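Side-chain contacts in 3-hydroxyisobutyrate dehydrogenase (Salmonella typhimurium, PDB 3G0O), which probably catalyses the NAD+-dependent oxidation of L-threonate to 2-oxo-tetronate, with NADP+ as a less preferred alternative: residues 133-137 / 138-142; 182-185 / 186-190; 204-207 / 208-211; 218-221 / 222-226; 282-285 / 286-290. All blocks are in the same frame, centred on the assembly; numbering follows the deposited sequence.

Contact 1 (133-137 / 138-142); sequences VKAAQ and GEMTV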
loop_
_atom_site.group_PDB
_atom_site.type_symbol
_atom_site.label_atom_id
_atom_site.label_comp_id
_atom_site.label_asym_id
_atom_site.label_seq_id
_atom_site.Cartn_x
_atom_site.Cartn_y
_atom_site.Cartn_z
ATOM N N VAL A 133 15.462 -6.158 -3.557
ATOM C CA VAL A 133 16.335 -5.018 -3.818
ATOM C C VAL A 133 16.979 -4.537 -2.524
ATOM O O VAL A 133 18.199 -4.372 -2.448
ATOM C CB VAL A 133 15.561 -3.851 -4.474
ATOM C CG1 VAL A 133 16.454 -2.619 -4.574
ATOM C CG2 VAL A 133 15.088 -4.264 -5.860
ATOM N N LYS A 134 16.157 -4.316 -1.503
ATOM C CA LYS A 134 16.668 -3.869 -0.215
ATOM C C LYS A 134 17.641 -4.896 0.355
ATOM O O LYS A 134 18.694 -4.542 0.889
ATOM C CB LYS A 134 15.518 -3.649 0.772
ATOM C CG LYS A 134 15.031 -2.207 0.867
ATOM C CD LYS A 134 14.024 -2.081 2.005
ATOM C CE LYS A 134 13.708 -0.642 2.348
ATOM N NZ LYS A 134 12.737 -0.592 3.482
ATOM N N ALA A 135 17.292 -6.173 0.225
ATOM C CA ALA A 135 18.129 -7.253 0.733
ATOM C C ALA A 135 19.535 -7.229 0.130
ATOM O O ALA A 135 20.525 -7.430 0.833
ATOM C CB ALA A 135 17.464 -8.599 0.453
ATOM N N ALA A 136 19.614 -6.984 -1.173
ATOM C CA ALA A 136 20.898 -6.942 -1.865
ATOM C C ALA A 136 21.750 -5.775 -1.377
ATOM O O ALA A 136 22.974 -5.794 -1.511
ATOM C CB ALA A 136 20.673 -6.834 -3.368
ATOM N N GLN A 137 21.097 -4.768 -0.804
ATOM C CA GLN A 137 21.780 -3.583 -0.295
ATOM C C GLN A 137 22.008 -3.678 1.212
ATOM O O GLN A 137 22.485 -2.730 1.831
ATOM C CB GLN A 137 20.954 -2.326 -0.596
ATOM C CG GLN A 137 20.510 -2.180 -2.050
ATOM C CD GLN A 137 19.656 -0.939 -2.285
ATOM O OE1 GLN A 137 18.619 -0.745 -1.641
ATOM N NE2 GLN A 137 20.088 -0.093 -3.212
ATOM N N GLY A 138 21.659 -4.820 1.799
ATOM C CA GLY A 138 21.827 -5.002 3.229
ATOM C C GLY A 138 20.864 -4.131 4.015
ATOM O O GLY A 138 21.165 -3.706 5.136
ATOM N N GLU A 139 19.696 -3.878 3.434
ATOM C CA GLU A 139 18.691 -3.033 4.066
ATOM C C GLU A 139 17.394 -3.764 4.421
ATOM O O GLU A 139 16.297 -3.227 4.244
ATOM C CB GLU A 139 18.388 -1.837 3.161
ATOM C CG GLU A 139 19.532 -0.832 3.075
ATOM C CD GLU A 139 19.336 0.201 1.982
ATOM O OE1 GLU A 139 18.220 0.747 1.865
ATOM O OE2 GLU A 139 20.305 0.476 1.244
HETATM N N MSE A 140 17.522 -4.983 4.931
HETATM C CA MSE A 140 16.352 -5.758 5.319
HETATM C C MSE A 140 15.681 -5.163 6.551
HETATM O O MSE A 140 16.281 -4.378 7.288
HETATM C CB MSE A 140 16.735 -7.196 5.674
HETATM C CG MSE A 140 17.245 -8.066 4.547
HETATM SE SE MSE A 140 17.443 -9.883 5.219
HETATM C CE MSE A 140 17.560 -10.837 3.534
ATOM N N THR A 141 14.424 -5.539 6.756
ATOM C CA THR A 141 13.692 -5.131 7.942
ATOM C C THR A 141 13.543 -6.444 8.694
ATOM O O THR A 141 13.100 -7.443 8.127
ATOM C CB THR A 141 12.306 -4.558 7.616
ATOM O OG1 THR A 141 12.450 -3.206 7.164
ATOM C CG2 THR A 141 11.419 -4.570 8.854
ATOM N N VAL A 142 13.938 -6.454 9.960
ATOM C CA VAL A 142 13.851 -7.671 10.749
ATOM C C VAL A 142 12.905 -7.495 11.926
ATOM O O VAL A 142 12.973 -6.500 12.643
ATOM C CB VAL A 142 15.239 -8.085 11.292
ATOM C CG1 VAL A 142 15.164 -9.468 11.927
ATOM C CG2 VAL A 142 16.265 -8.062 10.166
HETATM O O HOH W 1 14.466 -1.910 5.924
#
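The amide of Gln-137 and the carboxylate of Glu-139 meet across Gly-138, the turning residue of a Schellman motif, their planes 19° apart. The nearest polar atoms are both acceptors, Gln-137 OE1 lying 3.6 Å from Glu-139 OE2, and the closer touch is a van der Waals one, with that same OE2 3.4 Å from Gln-137 CB. No hydrogen bond joins the two groups; they are only in van der Waals contact. The motif ends helix 132-136 and leads into strand 140-145 of the nucleotide-binding domain. Gly-138 carries the positive phi (69°) that turns the chain; its N-H binds Ala-135 O, and Glu-139 N reaches back to Lys-134 O over 2.8 Å. Lys-134 O is gripped twice, since Gln-137 N also donates to it from the opposite face of the carbonyl plane.

Lys-134, extended beyond CG, crosses the Glu-139 side chain at about a right angle and lays CD 3.4 Å from Glu-139 O. One water ties the ends together: it accepts from Lys-134 NZ at 3.3 Å and donates to Glu-139 O and Thr-141 OG1. Thr-141 OG1 is also hydrogen-bonded to His-216 O of the second subunit. On the buried side, helix 17-28 packs through Met-18 on both Ala-135 and Met-140, a selenomethionine whose CE stops 3.8 Å from Ala-135 CB.

Contact 2 (182-185 / 186-190); sequences HQLL and AGVHI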
loop_
_atom_site.group_PDB
_atom_site.type_symbol
_atom_site.label_atom_id
_atom_site.label_comp_id
_atom_site.label_asym_id
_atom_site.label_seq_id
_atom_site.Cartn_x
_atom_site.Cartn_y
_atom_site.Cartn_z
ATOM N N HIS A 182 2.077 -9.194 9.315
ATOM C CA HIS A 182 2.609 -8.514 8.142
ATOM C C HIS A 182 2.148 -9.189 6.846
ATOM O O HIS A 182 1.796 -8.510 5.880
ATOM C CB HIS A 182 4.143 -8.485 8.177
ATOM C CG HIS A 182 4.759 -7.911 6.939
ATOM N ND1 HIS A 182 5.065 -8.677 5.834
ATOM C CD2 HIS A 182 5.052 -6.632 6.600
ATOM C CE1 HIS A 182 5.513 -7.896 4.869
ATOM N NE2 HIS A 182 5.515 -6.649 5.307
ATOM N N GLN A 183 2.148 -10.519 6.827
ATOM C CA GLN A 183 1.745 -11.254 5.631
ATOM C C GLN A 183 0.264 -11.097 5.304
ATOM O O GLN A 183 -0.142 -11.297 4.158
ATOM C CB GLN A 183 2.102 -12.735 5.755
ATOM C CG GLN A 183 3.597 -13.017 5.712
ATOM C CD GLN A 183 4.288 -12.365 4.524
ATOM O OE1 GLN A 183 4.690 -11.204 4.586
ATOM N NE2 GLN A 183 4.423 -13.111 3.429
ATOM N N LEU A 184 -0.537 -10.747 6.305
ATOM C CA LEU A 184 -1.960 -10.523 6.083
ATOM C C LEU A 184 -2.037 -9.323 5.135
ATOM O O LEU A 184 -2.744 -9.353 4.126
ATOM C CB LEU A 184 -2.673 -10.202 7.407
ATOM C CG LEU A 184 -4.191 -9.937 7.385
ATOM C CD1 LEU A 184 -4.733 -9.988 8.809
ATOM C CD2 LEU A 184 -4.505 -8.586 6.750
ATOM N N LEU A 185 -1.286 -8.275 5.457
ATOM C CA LEU A 185 -1.271 -7.073 4.627
ATOM C C LEU A 185 -0.667 -7.343 3.247
ATOM O O LEU A 185 -1.226 -6.942 2.229
ATOM C CB LEU A 185 -0.499 -5.956 5.333
ATOM C CG LEU A 185 -1.223 -5.314 6.526
ATOM C CD1 LEU A 185 -0.276 -4.403 7.289
ATOM C CD2 LEU A 185 -2.431 -4.535 6.020
ATOM N N ALA A 186 0.475 -8.023 3.211
ATOM C CA ALA A 186 1.125 -8.324 1.939
ATOM C C ALA A 186 0.167 -9.103 1.037
ATOM O O ALA A 186 -0.006 -8.769 -0.132
ATOM C CB ALA A 186 2.403 -9.138 2.177
ATOM N N GLY A 187 -0.463 -10.135 1.598
ATOM C CA GLY A 187 -1.382 -10.955 0.827
ATOM C C GLY A 187 -2.618 -10.221 0.343
ATOM O O GLY A 187 -3.000 -10.341 -0.825
ATOM N N VAL A 188 -3.254 -9.476 1.241
ATOM C CA VAL A 188 -4.448 -8.729 0.873
ATOM C C VAL A 188 -4.105 -7.665 -0.164
ATOM O O VAL A 188 -4.869 -7.434 -1.097
ATOM C CB VAL A 188 -5.088 -8.053 2.105
ATOM C CG1 VAL A 188 -6.167 -7.068 1.666
ATOM C CG2 VAL A 188 -5.688 -9.117 3.021
ATOM N N HIS A 189 -2.951 -7.024 -0.011
ATOM C CA HIS A 189 -2.566 -5.990 -0.966
ATOM C C HIS A 189 -2.336 -6.551 -2.369
ATOM O O HIS A 189 -2.742 -5.934 -3.354
ATOM C CB HIS A 189 -1.335 -5.233 -0.464
ATOM C CG HIS A 189 -1.615 -4.359 0.722
ATOM N ND1 HIS A 189 -0.617 -3.821 1.506
ATOM C CD2 HIS A 189 -2.785 -3.958 1.277
ATOM C CE1 HIS A 189 -1.159 -3.132 2.496
ATOM N NE2 HIS A 189 -2.473 -3.201 2.380
ATOM N N ILE A 190 -1.706 -7.714 -2.482
ATOM C CA ILE A 190 -1.506 -8.280 -3.812
ATOM C C ILE A 190 -2.871 -8.581 -4.435
ATOM O O ILE A 190 -3.124 -8.239 -5.590
ATOM C CB ILE A 190 -0.679 -9.583 -3.782
ATOM C CG1 ILE A 190 0.760 -9.276 -3.346
ATOM C CG2 ILE A 190 -0.675 -10.219 -5.175
ATOM C CD1 ILE A 190 1.615 -10.510 -3.109
#
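From His-182 to Ile-190 the backbone runs as unbroken alpha-helix, with i to i+4 bonds such as His-189 N to Leu-185 O (2.8 Å) and Gly-187 N to Gln-183 O (2.8 Å). The same Leu-185 O also lies over one face of the His-189 imidazole, 3.0 Å above its plane and offset toward the rim, close to CG. Chi1 of -70° sets His-189 CG beside its own backbone N, back toward the preceding turn, and chi2 of 166° turns the ring. Leu-185 and His-189 run side by side, and Leu-185 CD2 touches the ring at NE2 (3.9 Å). A second i to i+4 pair, Leu-184 and Val-188, also points one way and meets through CD2 and CG2 at 3.9 Å.

At the start of the segment, His-182 ND1 donates to Gln-183 OE1 over 2.8 Å, with the acceptor in the plane of the ring. Gln-183 bends at chi2 to make this bond, and OE1 passes 3.9 Å from Ala-186 CB. Its NE2 is held in turn by Asp-248, so both ends of the amide are engaged. Across the dimer, His-189 packs edge-to-face on His-189 of the second subunit. The whole arrangement belongs to the long helix 174-202, which in this dehydrogenase family joins the two domains and bears the predicted active-site Lys-179; bound L(+)-tartaric acid lies about 4 Å from the His-182 side chain.

Contact 3 (204-207 / 208-211); sequences GIPL and DVMY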
loop_
_atom_site.group_PDB
_atom_site.type_symbol
_atom_site.label_atom_id
_atom_site.label_comp_id
_atom_site.label_asym_id
_atom_site.label_seq_id
_atom_site.Cartn_x
_atom_site.Cartn_y
_atom_site.Cartn_z
ATOM N N GLY A 204 -11.928 -1.009 -19.615
ATOM C CA GLY A 204 -11.283 -0.469 -20.796
ATOM C C GLY A 204 -10.194 0.555 -20.548
ATOM O O GLY A 204 -9.879 1.345 -21.437
ATOM N N ILE A 205 -9.620 0.556 -19.347
ATOM C CA ILE A 205 -8.549 1.487 -19.017
ATOM C C ILE A 205 -7.210 0.791 -19.257
ATOM O O ILE A 205 -6.988 -0.313 -18.761
ATOM C CB ILE A 205 -8.597 1.917 -17.526
ATOM C CG1 ILE A 205 -9.954 2.542 -17.191
ATOM C CG2 ILE A 205 -7.452 2.885 -17.228
ATOM C CD1 ILE A 205 -10.290 3.785 -18.005
ATOM N N PRO A 206 -6.305 1.417 -20.034
ATOM C CA PRO A 206 -5.003 0.788 -20.284
ATOM C C PRO A 206 -4.328 0.504 -18.940
ATOM O O PRO A 206 -4.289 1.372 -18.067
ATOM C CB PRO A 206 -4.261 1.850 -21.098
ATOM C CG PRO A 206 -5.367 2.520 -21.856
ATOM C CD PRO A 206 -6.431 2.678 -20.789
ATOM N N LEU A 207 -3.797 -0.703 -18.772
ATOM C CA LEU A 207 -3.162 -1.078 -17.511
ATOM C C LEU A 207 -1.901 -0.287 -17.178
ATOM O O LEU A 207 -1.636 -0.008 -16.005
ATOM C CB LEU A 207 -2.856 -2.578 -17.495
ATOM C CG LEU A 207 -4.071 -3.507 -17.612
ATOM C CD1 LEU A 207 -3.636 -4.942 -17.349
ATOM C CD2 LEU A 207 -5.143 -3.090 -16.623
ATOM N N ASP A 208 -1.124 0.080 -18.195
ATOM C CA ASP A 208 0.091 0.841 -17.934
ATOM C C ASP A 208 -0.302 2.215 -17.381
ATOM O O ASP A 208 0.331 2.726 -16.456
ATOM C CB ASP A 208 0.953 0.945 -19.211
ATOM C CG ASP A 208 0.254 1.664 -20.360
ATOM O OD1 ASP A 208 -0.984 1.579 -20.491
ATOM O OD2 ASP A 208 0.967 2.305 -21.158
ATOM N N VAL A 209 -1.375 2.784 -17.924
ATOM C CA VAL A 209 -1.877 4.078 -17.469
ATOM C C VAL A 209 -2.419 3.953 -16.043
ATOM O O VAL A 209 -2.157 4.796 -15.189
ATOM C CB VAL A 209 -3.014 4.592 -18.381
ATOM C CG1 VAL A 209 -3.590 5.880 -17.819
ATOM C CG2 VAL A 209 -2.488 4.812 -19.797
HETATM N N MSE A 210 -3.183 2.894 -15.794
HETATM C CA MSE A 210 -3.743 2.684 -14.467
HETATM C C MSE A 210 -2.608 2.518 -13.459
HETATM O O MSE A 210 -2.677 3.035 -12.342
HETATM C CB MSE A 210 -4.653 1.453 -14.450
HETATM C CG MSE A 210 -5.556 1.353 -13.215
HETATM SE SE MSE A 210 -6.930 2.742 -13.148
HETATM C CE MSE A 210 -6.638 3.427 -11.354
ATOM N N TYR A 211 -1.558 1.809 -13.865
ATOM C CA TYR A 211 -0.403 1.581 -13.003
ATOM C C TYR A 211 0.276 2.897 -12.618
ATOM O O TYR A 211 0.548 3.140 -11.444
ATOM C CB TYR A 211 0.614 0.679 -13.704
ATOM C CG TYR A 211 1.842 0.394 -12.866
ATOM C CD1 TYR A 211 1.847 -0.632 -11.923
ATOM C CD2 TYR A 211 3.001 1.153 -13.020
ATOM C CE1 TYR A 211 2.976 -0.897 -11.159
ATOM C CE2 TYR A 211 4.130 0.900 -12.261
ATOM C CZ TYR A 211 4.114 -0.128 -11.335
ATOM O OH TYR A 211 5.240 -0.392 -10.596
#
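With chi1 of -57°, Ile-205 turns CG2 anti to its own nitrogen, and this methyl meets the selenium of selenomethionine Met-210 at 4.1 Å. Met-210 starts with CG trans to its amide N and then bends at chi2 (68°) and again at chi3; the two side chains approach at a slant. Asp-208 adopts a chi1 of 61° that folds the carboxylate back over the first turn: OD1 comes 3.3 Å from Pro-206 CB and takes a weak bond from Val-209 N.

Pro-206 occupies the N-cap position of helix 207-214. Its CB packs on Val-209 CG2 at 3.7 Å, while its carbonyl O receives Met-210 N over 3.0 Å. Leu-207 O takes up Tyr-211 N at 2.8 Å, and the helix is thereby under way. Gly-204, just ahead, has the positive phi of a Schellman motif closing the preceding helix.

The contact is thus the link between helices 174-202 and 207-214, and lies away from the predicted active-site lysine. Met-197 of helix 174-202 touches Leu-207, Met-210 and Tyr-211; helix 222-232 receives the Tyr-211 hydroxyl at Glu-225 O; and the second subunit packs Thr-177 on Ile-205 and Ile-181 on Met-210.

Contact 4 (218-221 / 222-226); sequences AGNS and WMFEN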
loop_
_atom_site.group_PDB
_atom_site.type_symbol
_atom_site.label_atom_id
_atom_site.label_comp_id
_atom_site.label_asym_id
_atom_site.label_seq_id
_atom_site.Cartn_x
_atom_site.Cartn_y
_atom_site.Cartn_z
ATOM N N ALA A 218 -2.814 8.136 -3.667
ATOM C CA ALA A 218 -3.014 7.643 -2.311
ATOM C C ALA A 218 -3.411 6.170 -2.198
ATOM O O ALA A 218 -3.387 5.608 -1.103
ATOM C CB ALA A 218 -4.049 8.518 -1.597
ATOM N N GLY A 219 -3.760 5.539 -3.317
ATOM C CA GLY A 219 -4.160 4.141 -3.275
ATOM C C GLY A 219 -3.025 3.159 -3.516
ATOM O O GLY A 219 -3.234 1.948 -3.585
ATOM N N ASN A 220 -1.811 3.679 -3.632
ATOM C CA ASN A 220 -0.645 2.844 -3.887
ATOM C C ASN A 220 -0.260 1.982 -2.689
ATOM O O ASN A 220 -0.592 2.296 -1.544
ATOM C CB ASN A 220 0.536 3.740 -4.282
ATOM C CG ASN A 220 1.707 2.959 -4.862
ATOM O OD1 ASN A 220 1.529 1.919 -5.499
ATOM N ND2 ASN A 220 2.915 3.480 -4.664
ATOM N N SER A 221 0.418 0.875 -2.970
ATOM C CA SER A 221 0.913 -0.005 -1.921
ATOM C C SER A 221 2.226 -0.553 -2.448
ATOM O O SER A 221 2.459 -0.562 -3.663
ATOM C CB SER A 221 -0.056 -1.154 -1.635
ATOM O OG SER A 221 0.014 -2.158 -2.634
ATOM N N TRP A 222 3.089 -0.997 -1.545
ATOM C CA TRP A 222 4.367 -1.549 -1.967
ATOM C C TRP A 222 4.098 -2.747 -2.876
ATOM O O TRP A 222 4.737 -2.905 -3.914
ATOM C CB TRP A 222 5.194 -1.997 -0.758
ATOM C CG TRP A 222 6.632 -2.262 -1.103
ATOM C CD1 TRP A 222 7.674 -1.383 -1.011
ATOM C CD2 TRP A 222 7.175 -3.474 -1.652
ATOM N NE1 TRP A 222 8.832 -1.971 -1.468
ATOM C CE2 TRP A 222 8.556 -3.249 -1.866
ATOM C CE3 TRP A 222 6.632 -4.722 -1.980
ATOM C CZ2 TRP A 222 9.398 -4.233 -2.399
ATOM C CZ3 TRP A 222 7.471 -5.697 -2.510
ATOM C CH2 TRP A 222 8.839 -5.445 -2.713
HETATM N N MSE A 223 3.140 -3.589 -2.490
HETATM C CA MSE A 223 2.818 -4.757 -3.302
HETATM C C MSE A 223 2.195 -4.406 -4.647
HETATM O O MSE A 223 2.448 -5.081 -5.641
HETATM C CB MSE A 223 1.909 -5.719 -2.527
HETATM C CG MSE A 223 2.666 -6.512 -1.476
HETATM SE SE MSE A 223 4.110 -7.571 -2.275
HETATM C CE MSE A 223 4.472 -8.739 -0.770
ATOM N N PHE A 224 1.374 -3.361 -4.691
ATOM C CA PHE A 224 0.783 -2.964 -5.960
ATOM C C PHE A 224 1.917 -2.559 -6.900
ATOM O O PHE A 224 2.027 -3.058 -8.022
ATOM C CB PHE A 224 -0.158 -1.762 -5.793
ATOM C CG PHE A 224 -0.771 -1.295 -7.089
ATOM C CD1 PHE A 224 -2.049 -1.710 -7.463
ATOM C CD2 PHE A 224 -0.041 -0.504 -7.972
ATOM C CE1 PHE A 224 -2.591 -1.345 -8.700
ATOM C CE2 PHE A 224 -0.569 -0.135 -9.211
ATOM C CZ PHE A 224 -1.848 -0.558 -9.577
ATOM N N GLU A 225 2.768 -1.657 -6.427
ATOM C CA GLU A 225 3.865 -1.168 -7.248
ATOM C C GLU A 225 4.799 -2.277 -7.718
ATOM O O GLU A 225 5.234 -2.281 -8.869
ATOM C CB GLU A 225 4.664 -0.094 -6.499
ATOM C CG GLU A 225 5.556 0.718 -7.425
ATOM C CD GLU A 225 6.131 1.962 -6.775
ATOM O OE1 GLU A 225 5.469 2.550 -5.898
ATOM O OE2 GLU A 225 7.243 2.369 -7.157
ATOM N N ASN A 226 5.092 -3.230 -6.842
ATOM C CA ASN A 226 5.990 -4.320 -7.207
ATOM C C ASN A 226 5.354 -5.390 -8.088
ATOM O O ASN A 226 5.878 -5.712 -9.156
ATOM C CB ASN A 226 6.557 -4.973 -5.947
ATOM C CG ASN A 226 7.573 -6.052 -6.264
ATOM O OD1 ASN A 226 7.230 -7.225 -6.424
ATOM N ND2 ASN A 226 8.833 -5.653 -6.372
#
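Ser-221 OG accepts the amide N-H of Phe-224 over 2.7 Å, the capping bond of an N-cap serine at the start of helix 222-232. A chi1 of 77° seats OG between the backbone N and the carbonyl carbon, facing the first turn, where it also comes 3.2 Å from Phe-224 CB. The main chain of the same residue starts the helical ladder: Glu-225 N meets Ser-221 O at 3.0 Å.

A second polar link spans from the residue before the cap. Asn-220 ND2 donates to Glu-225 OE1 over 3.0 Å, nearly along the carboxylate C-O axis; OE1 lies in the amide plane, and amide and carboxylate are nearly coplanar. Glu-225, extended beyond CG, thus reaches back over the turn to hold the Asn-220 amide, which stands almost perpendicular to the Phe-224 ring.

Further out, Phe-224 packs on Ala-193 and Met-197 of helix 174-202 and on Leu-185 of the second subunit, so the capped turn is wedged into the dimer interface. Trp-222 packs on Ala-218 of that subunit, and its side chain is about 3 Å from bound L(+)-tartaric acid, which places this helix start beside the bound tartrate. Asn-220 OD1, 3.8 Å from Phe-224 CD2, is buried here and has no polar partner in the model.

Contact 5 (282-285 / 286-290); sequences GKED and DSAVI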
loop_
_atom_site.group_PDB
_atom_site.type_symbol
_atom_site.label_atom_id
_atom_site.label_comp_id
_atom_site.label_asym_id
_atom_site.label_seq_id
_atom_site.Cartn_x
_atom_site.Cartn_y
_atom_site.Cartn_z
ATOM N N GLY A 282 -0.797 -22.172 -9.223
ATOM C CA GLY A 282 -0.079 -22.249 -7.962
ATOM C C GLY A 282 1.406 -21.947 -7.959
ATOM O O GLY A 282 1.914 -21.348 -7.011
ATOM N N LYS A 283 2.105 -22.355 -9.013
ATOM C CA LYS A 283 3.543 -22.144 -9.105
ATOM C C LYS A 283 3.936 -20.902 -9.895
ATOM O O LYS A 283 5.118 -20.609 -10.066
ATOM C CB LYS A 283 4.191 -23.393 -9.701
ATOM C CG LYS A 283 3.886 -24.623 -8.859
ATOM C CD LYS A 283 4.122 -25.918 -9.593
ATOM C CE LYS A 283 5.589 -26.213 -9.777
ATOM N NZ LYS A 283 5.791 -27.639 -10.209
ATOM N N GLU A 284 2.937 -20.175 -10.375
ATOM C CA GLU A 284 3.185 -18.949 -11.117
ATOM C C GLU A 284 3.372 -17.807 -10.121
ATOM O O GLU A 284 3.102 -17.969 -8.932
ATOM C CB GLU A 284 2.009 -18.642 -12.044
ATOM C CG GLU A 284 1.953 -19.527 -13.289
ATOM C CD GLU A 284 0.842 -19.127 -14.241
ATOM O OE1 GLU A 284 0.413 -17.956 -14.196
ATOM O OE2 GLU A 284 0.409 -19.980 -15.046
ATOM N N ASP A 285 3.839 -16.662 -10.605
ATOM C CA ASP A 285 4.047 -15.502 -9.742
ATOM C C ASP A 285 2.744 -15.229 -8.985
ATOM O O ASP A 285 1.663 -15.414 -9.544
ATOM C CB ASP A 285 4.418 -14.287 -10.590
ATOM C CG ASP A 285 4.899 -13.125 -9.757
ATOM O OD1 ASP A 285 5.961 -13.262 -9.109
ATOM O OD2 ASP A 285 4.218 -12.077 -9.748
ATOM N N ASP A 286 2.830 -14.787 -7.729
ATOM C CA ASP A 286 1.606 -14.541 -6.976
ATOM C C ASP A 286 0.693 -13.501 -7.626
ATOM O O ASP A 286 -0.505 -13.461 -7.344
ATOM C CB ASP A 286 1.895 -14.173 -5.502
ATOM C CG ASP A 286 2.977 -13.123 -5.341
ATOM O OD1 ASP A 286 3.043 -12.190 -6.164
ATOM O OD2 ASP A 286 3.755 -13.227 -4.363
ATOM N N SER A 287 1.238 -12.674 -8.514
ATOM C CA SER A 287 0.404 -11.687 -9.177
ATOM C C SER A 287 -0.600 -12.402 -10.083
ATOM O O SER A 287 -1.580 -11.806 -10.523
ATOM C CB SER A 287 1.253 -10.703 -9.999
ATOM O OG SER A 287 1.970 -11.351 -11.036
ATOM N N ALA A 288 -0.360 -13.690 -10.337
ATOM C CA ALA A 288 -1.251 -14.481 -11.187
ATOM C C ALA A 288 -2.619 -14.686 -10.543
ATOM O O ALA A 288 -3.528 -15.240 -11.168
ATOM C CB ALA A 288 -0.619 -15.833 -11.516
ATOM N N VAL A 289 -2.771 -14.246 -9.298
ATOM C CA VAL A 289 -4.061 -14.365 -8.629
ATOM C C VAL A 289 -5.085 -13.572 -9.454
ATOM O O VAL A 289 -6.290 -13.831 -9.396
ATOM C CB VAL A 289 -4.006 -13.799 -7.185
ATOM C CG1 VAL A 289 -3.681 -12.309 -7.212
ATOM C CG2 VAL A 289 -5.333 -14.052 -6.478
ATOM N N ILE A 290 -4.595 -12.609 -10.232
ATOM C CA ILE A 290 -5.461 -11.791 -11.071
ATOM C C ILE A 290 -6.185 -12.652 -12.116
ATOM O O ILE A 290 -7.235 -12.274 -12.633
ATOM C CB ILE A 290 -4.648 -10.685 -11.803
ATOM C CG1 ILE A 290 -5.605 -9.655 -12.408
ATOM C CG2 ILE A 290 -3.790 -11.304 -12.909
ATOM C CD1 ILE A 290 -4.911 -8.427 -12.986
HETATM O O HOH W 2 6.097 -12.072 -6.784
#
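Asp-285 and Ser-287 form the tight part of the contact. The serine hydroxyl donates over 2.7 Å to the anti lone pair of Asp-285 OD2, while Ser-287 N reaches the same oxygen at 3.3 Å from above the carboxylate plane. That backbone bond to residue i+2 defines an Asx turn. It is reinforced where Ala-288 N binds Asp-285 O at 2.8 Å, starting the 3-10 segment 286-290. A chi1 of -169° carries the Asp-285 carboxylate beside its own carbonyl carbon, toward Ser-287.

The looser side is that of Glu-284, partly exposed. Its OE1 merely brushes Ala-288 CB, at 3.6 Å, and its charge is paired beyond the contact in a salt bridge with Lys-291.

Away from that side, at the far oxygen of the Asp-285 carboxylate, a water stands 2.6 Å from Asp-285 OD1 and 3.1 Å from Asp-286 OD1, but acceptors there outnumber its protons, so not all can be bonded at once. Two acidic groups lie close, Asp-285 OD2 being 3.8 Å from Asp-286 OD1. Their repulsion is probably offset by outside partners: Arg-227 forms a salt bridge with Asp-286, and His-230 ND1 bonds to Asp-285 OD2. With this many donors around them, both aspartates are probably ionised despite being buried.

How the contacts relate
Along the chain the five contacts come in series. Contact 1 stands apart in the nucleotide-binding domain, on helix 132-136 and strand 140-145 of the mixed sheet, its centre about 19 Å from those of contacts 2 and 4. Contacts 2 to 5 share the C-terminal helical domain. Contact 2 is central: Ala-186 CB touches Met-223 CE of contact 4 at 3.6 Å, and Ile-190 CD1 meets Asp-286 OD2 of contact 5 at 3.7 Å. Contact 3 joins contact 4 where Tyr-211 CD1 packs on Phe-224 CE2 at 3.7 Å. Contacts 1 to 4 all touch the second subunit, so dimer contacts involve both domains, whereas no other chain of the assembly touches contact 5.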